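Local coordinates for bacterial bifunctional deaminase-reductase C-terminal domain-containing protein (Corynebacterium diphtheriae, PDB 2P4G) that probably acts as an NADP-dependent reductase of a pyrimidine intermediate in riboflavin biosynthesis, at residues Glu35-Ala40 against Arg70-Ala75. Sequence-based numbering, arbitrary orientation.
Sequences ECRAIA and RGWADA. With EDO (1,2-ethanediol), chain G.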
ATOM      1  N   GLU A  35      -4.721  23.859  -9.148  1.00 76.15           N
ATOM      2  CA  GLU A  35      -4.757  22.626  -8.401  1.00 75.54           C
ATOM      3  C   GLU A  35      -3.632  21.709  -8.885  1.00 72.77           C
ATOM      4  O   GLU A  35      -3.334  21.668 -10.063  1.00 68.91           O
ATOM      5  CB  GLU A  35      -6.109  21.937  -8.555  1.00 74.93           C
ATOM      6  CG  GLU A  35      -6.320  20.869  -7.483  1.00 79.87           C
ATOM      7  CD  GLU A  35      -7.540  20.008  -7.686  1.00 80.25           C
ATOM      8  OE1 GLU A  35      -8.468  20.393  -8.430  1.00 82.37           O
ATOM      9  OE2 GLU A  35      -7.557  18.925  -7.091  1.00 81.90           O
ATOM     10  N   CYS A  36      -2.994  21.015  -7.951  1.00 72.42           N
ATOM     11  CA  CYS A  36      -2.029  19.976  -8.287  1.00 73.69           C
ATOM     12  C   CYS A  36      -2.471  18.625  -7.732  1.00 72.11           C
ATOM     13  O   CYS A  36      -2.825  18.509  -6.559  1.00 72.28           O
ATOM     14  CB  CYS A  36      -0.659  20.324  -7.714  1.00 75.94           C
ATOM     15  SG  CYS A  36       0.604  19.084  -8.002  1.00 74.41           S
ATOM     16  N   ARG A  37      -2.436  17.619  -8.596  1.00 72.08           N
ATOM     17  CA  ARG A  37      -2.803  16.263  -8.251  1.00 71.54           C
ATOM     18  C   ARG A  37      -1.697  15.313  -8.640  1.00 70.95           C
ATOM     19  O   ARG A  37      -1.073  15.466  -9.686  1.00 69.44           O
ATOM     20  CB  ARG A  37      -4.068  15.832  -8.977  1.00 68.86           C
ATOM     21  CG  ARG A  37      -5.206  16.758  -8.731  1.00 68.47           C
ATOM     22  CD  ARG A  37      -6.506  16.055  -8.993  1.00 68.39           C
ATOM     23  NE  ARG A  37      -7.654  16.953  -8.968  1.00 70.97           N
ATOM     24  CZ  ARG A  37      -8.869  16.578  -9.332  1.00 70.90           C
ATOM     25  NH1 ARG A  37      -9.090  15.337  -9.755  1.00 74.64           N
ATOM     26  NH2 ARG A  37      -9.858  17.449  -9.291  1.00 67.56           N
ATOM     27  N   ALA A  38      -1.468  14.331  -7.782  1.00 70.19           N
ATOM     28  CA  ALA A  38      -0.545  13.255  -8.079  1.00 72.08           C
ATOM     29  C   ALA A  38      -1.392  12.041  -8.463  1.00 72.41           C
ATOM     30  O   ALA A  38      -2.427  11.808  -7.857  1.00 74.23           O
ATOM     31  CB  ALA A  38       0.322  12.970  -6.873  1.00 68.22           C
ATOM     32  N   ILE A  39      -0.971  11.299  -9.485  1.00 74.55           N
ATOM     33  CA  ILE A  39      -1.659  10.069  -9.887  1.00 72.59           C
ATOM     34  C   ILE A  39      -0.688   8.897  -9.853  1.00 73.60           C
ATOM     35  O   ILE A  39       0.412   8.970 -10.390  1.00 74.25           O
ATOM     36  CB  ILE A  39      -2.381  10.197 -11.268  1.00 73.03           C
ATOM     37  CG1 ILE A  39      -3.139   8.912 -11.583  1.00 71.06           C
ATOM     38  CG2 ILE A  39      -1.406  10.575 -12.420  1.00 66.64           C
ATOM     39  CD1 ILE A  39      -4.378   9.136 -12.366  1.00 69.33           C
ATOM     40  N   ALA A  40      -1.073   7.815  -9.184  1.00 72.17           N
ATOM     41  CA  ALA A  40      -0.101   6.754  -8.940  1.00 71.88           C
ATOM     42  C   ALA A  40      -0.782   5.386  -8.864  1.00 72.43           C
ATOM     43  O   ALA A  40      -2.000   5.296  -8.675  1.00 72.25           O
ATOM     44  CB  ALA A  40       0.749   7.072  -7.669  1.00 68.19           C
ATOM     45  N   ARG A  70      -5.317  13.503 -17.490  1.00 68.46           N
ATOM     46  CA  ARG A  70      -4.649  14.288 -18.521  1.00 71.37           C
ATOM     47  C   ARG A  70      -5.566  15.281 -19.224  1.00 69.79           C
ATOM     48  O   ARG A  70      -5.131  16.375 -19.569  1.00 71.84           O
ATOM     49  CB  ARG A  70      -3.974  13.375 -19.556  1.00 72.46           C
ATOM     50  CG  ARG A  70      -2.689  12.752 -19.032  1.00 71.51           C
ATOM     51  CD  ARG A  70      -1.972  11.927 -20.094  1.00 73.56           C
ATOM     52  NE  ARG A  70      -0.609  11.656 -19.643  1.00 77.39           N
ATOM     53  CZ  ARG A  70       0.420  11.403 -20.445  1.00 76.85           C
ATOM     54  NH1 ARG A  70       0.264  11.347 -21.759  1.00 79.01           N
ATOM     55  NH2 ARG A  70       1.618  11.215 -19.920  1.00 75.66           N
ATOM     56  N   GLY A  71      -6.826  14.905 -19.423  1.00 67.94           N
ATOM     57  CA  GLY A  71      -7.813  15.797 -19.987  1.00 68.21           C
ATOM     58  C   GLY A  71      -8.184  16.940 -19.070  1.00 68.23           C
ATOM     59  O   GLY A  71      -8.650  17.977 -19.533  1.00 69.56           O
ATOM     60  N   TRP A  72      -8.015  16.715 -17.773  1.00 68.17           N
ATOM     61  CA  TRP A  72      -8.227  17.718 -16.719  1.00 67.56           C
ATOM     62  C   TRP A  72      -7.046  18.678 -16.614  1.00 68.25           C
ATOM     63  O   TRP A  72      -7.232  19.833 -16.272  1.00 69.80           O
ATOM     64  CB  TRP A  72      -8.430  16.984 -15.372  1.00 66.21           C
ATOM     65  CG  TRP A  72      -8.240  17.792 -14.132  1.00 63.04           C
ATOM     66  CD1 TRP A  72      -9.214  18.427 -13.416  1.00 65.49           C
ATOM     67  CD2 TRP A  72      -7.010  18.014 -13.425  1.00 64.42           C
ATOM     68  NE1 TRP A  72      -8.665  19.046 -12.314  1.00 64.26           N
ATOM     69  CE2 TRP A  72      -7.314  18.806 -12.298  1.00 68.88           C
ATOM     70  CE3 TRP A  72      -5.675  17.616 -13.633  1.00 67.49           C
ATOM     71  CZ2 TRP A  72      -6.334  19.218 -11.387  1.00 66.03           C
ATOM     72  CZ3 TRP A  72      -4.707  18.033 -12.746  1.00 64.17           C
ATOM     73  CH2 TRP A  72      -5.039  18.829 -11.634  1.00 69.67           C
ATOM     74  N   ALA A  73      -5.843  18.173 -16.907  1.00 68.69           N
ATOM     75  CA  ALA A  73      -4.586  18.863 -16.641  1.00 69.49           C
ATOM     76  C   ALA A  73      -4.253  19.930 -17.677  1.00 73.42           C
ATOM     77  O   ALA A  73      -4.536  19.780 -18.866  1.00 71.68           O
ATOM     78  CB  ALA A  73      -3.406  17.829 -16.587  1.00 66.78           C
ATOM     79  N   ASP A  74      -3.598  20.991 -17.203  1.00 73.60           N
ATOM     80  CA  ASP A  74      -2.913  21.949 -18.058  1.00 71.02           C
ATOM     81  C   ASP A  74      -1.478  21.528 -18.321  1.00 70.39           C
ATOM     82  O   ASP A  74      -0.906  21.842 -19.378  1.00 67.84           O
ATOM     83  CB  ASP A  74      -2.938  23.301 -17.373  1.00 71.23           C
ATOM     84  CG  ASP A  74      -4.344  23.812 -17.187  1.00 70.43           C
ATOM     85  OD1 ASP A  74      -5.098  23.714 -18.164  1.00 71.14           O
ATOM     86  OD2 ASP A  74      -4.700  24.307 -16.094  1.00 71.83           O
ATOM     87  N   ALA A  75      -0.888  20.834 -17.348  1.00 69.69           N
ATOM     88  CA  ALA A  75       0.482  20.287 -17.482  1.00 69.16           C
ATOM     89  C   ALA A  75       0.607  18.955 -16.775  1.00 68.81           C
ATOM     90  O   ALA A  75      -0.122  18.656 -15.822  1.00 70.00           O
ATOM     91  CB  ALA A  75       1.514  21.256 -16.916  1.00 66.73           C
TER
HETATM   92  C1  EDO G 275       1.912   9.454 -24.736  1.00 77.99           C
HETATM   93  O1  EDO G 275       1.410   8.246 -25.318  1.00 74.73           O
HETATM   94  C2  EDO G 275       2.494   9.357 -23.298  1.00 72.69           C
HETATM   95  O2  EDO G 275       2.938  10.664 -22.742  1.00 62.47           O
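A buried contact of R37 and E35 with W72, combining an off-centre cation-pi interaction with CH-pi packing, joins the start of strand 35-43 to the C-terminal end of helix 60-72. W72 supplies the indole, and R37 lies across one of its faces. CD of R37 is 4.3 Å from the centroid of the six-membered ring and sits over the face. Farther along, CZ of R37 is 4.3 Å from the centroid of the five-membered ring but 31° off the normal. The guanidinium and indole planes are 40° apart, so this is a tilted overlap and not a parallel stack. The overlap runs from CG of R37, 3.6 Å from CH2 of W72, to NH2 of R37, 3.6 Å from NE1 of W72; between them NE of R37 lies 3.6 Å from CZ2 of W72. The extended R37 chain carries CG to NE past CH2 and CZ2, which brings NH2 to NE1.

The link belongs to a beta-alpha-beta crossover: from strand 35-43 the chain passes through helix 60-72 into the parallel strand 75-79, with strand 190-195 lying between the two in the mixed sheet. W72 also touches K190 of that strand. This topology is consistent with the dihydrofolate reductase-like fold of the RibD C-terminal family.

E35 steadies the guanidinium through a salt bridge within the strand. NE of R37 meets OE2 of E35 at 2.7 Å from above the carboxylate plane, and OE2 is itself tilted out of the guanidinium plane; the NH2 to OE1 bond is weak. OE2 also forms a salt bridge with R211, and NH1 of R37 is hydrogen-bonded to H213 and the carbonyl of V22, so these buried polar groups have several partners. E35 also meets the indole directly: its backbone O is 3.7 Å from CH2 of W72, and its OE1 lies 3.8 Å from CZ2 of W72, the carboxylate turned 83° from the ring plane.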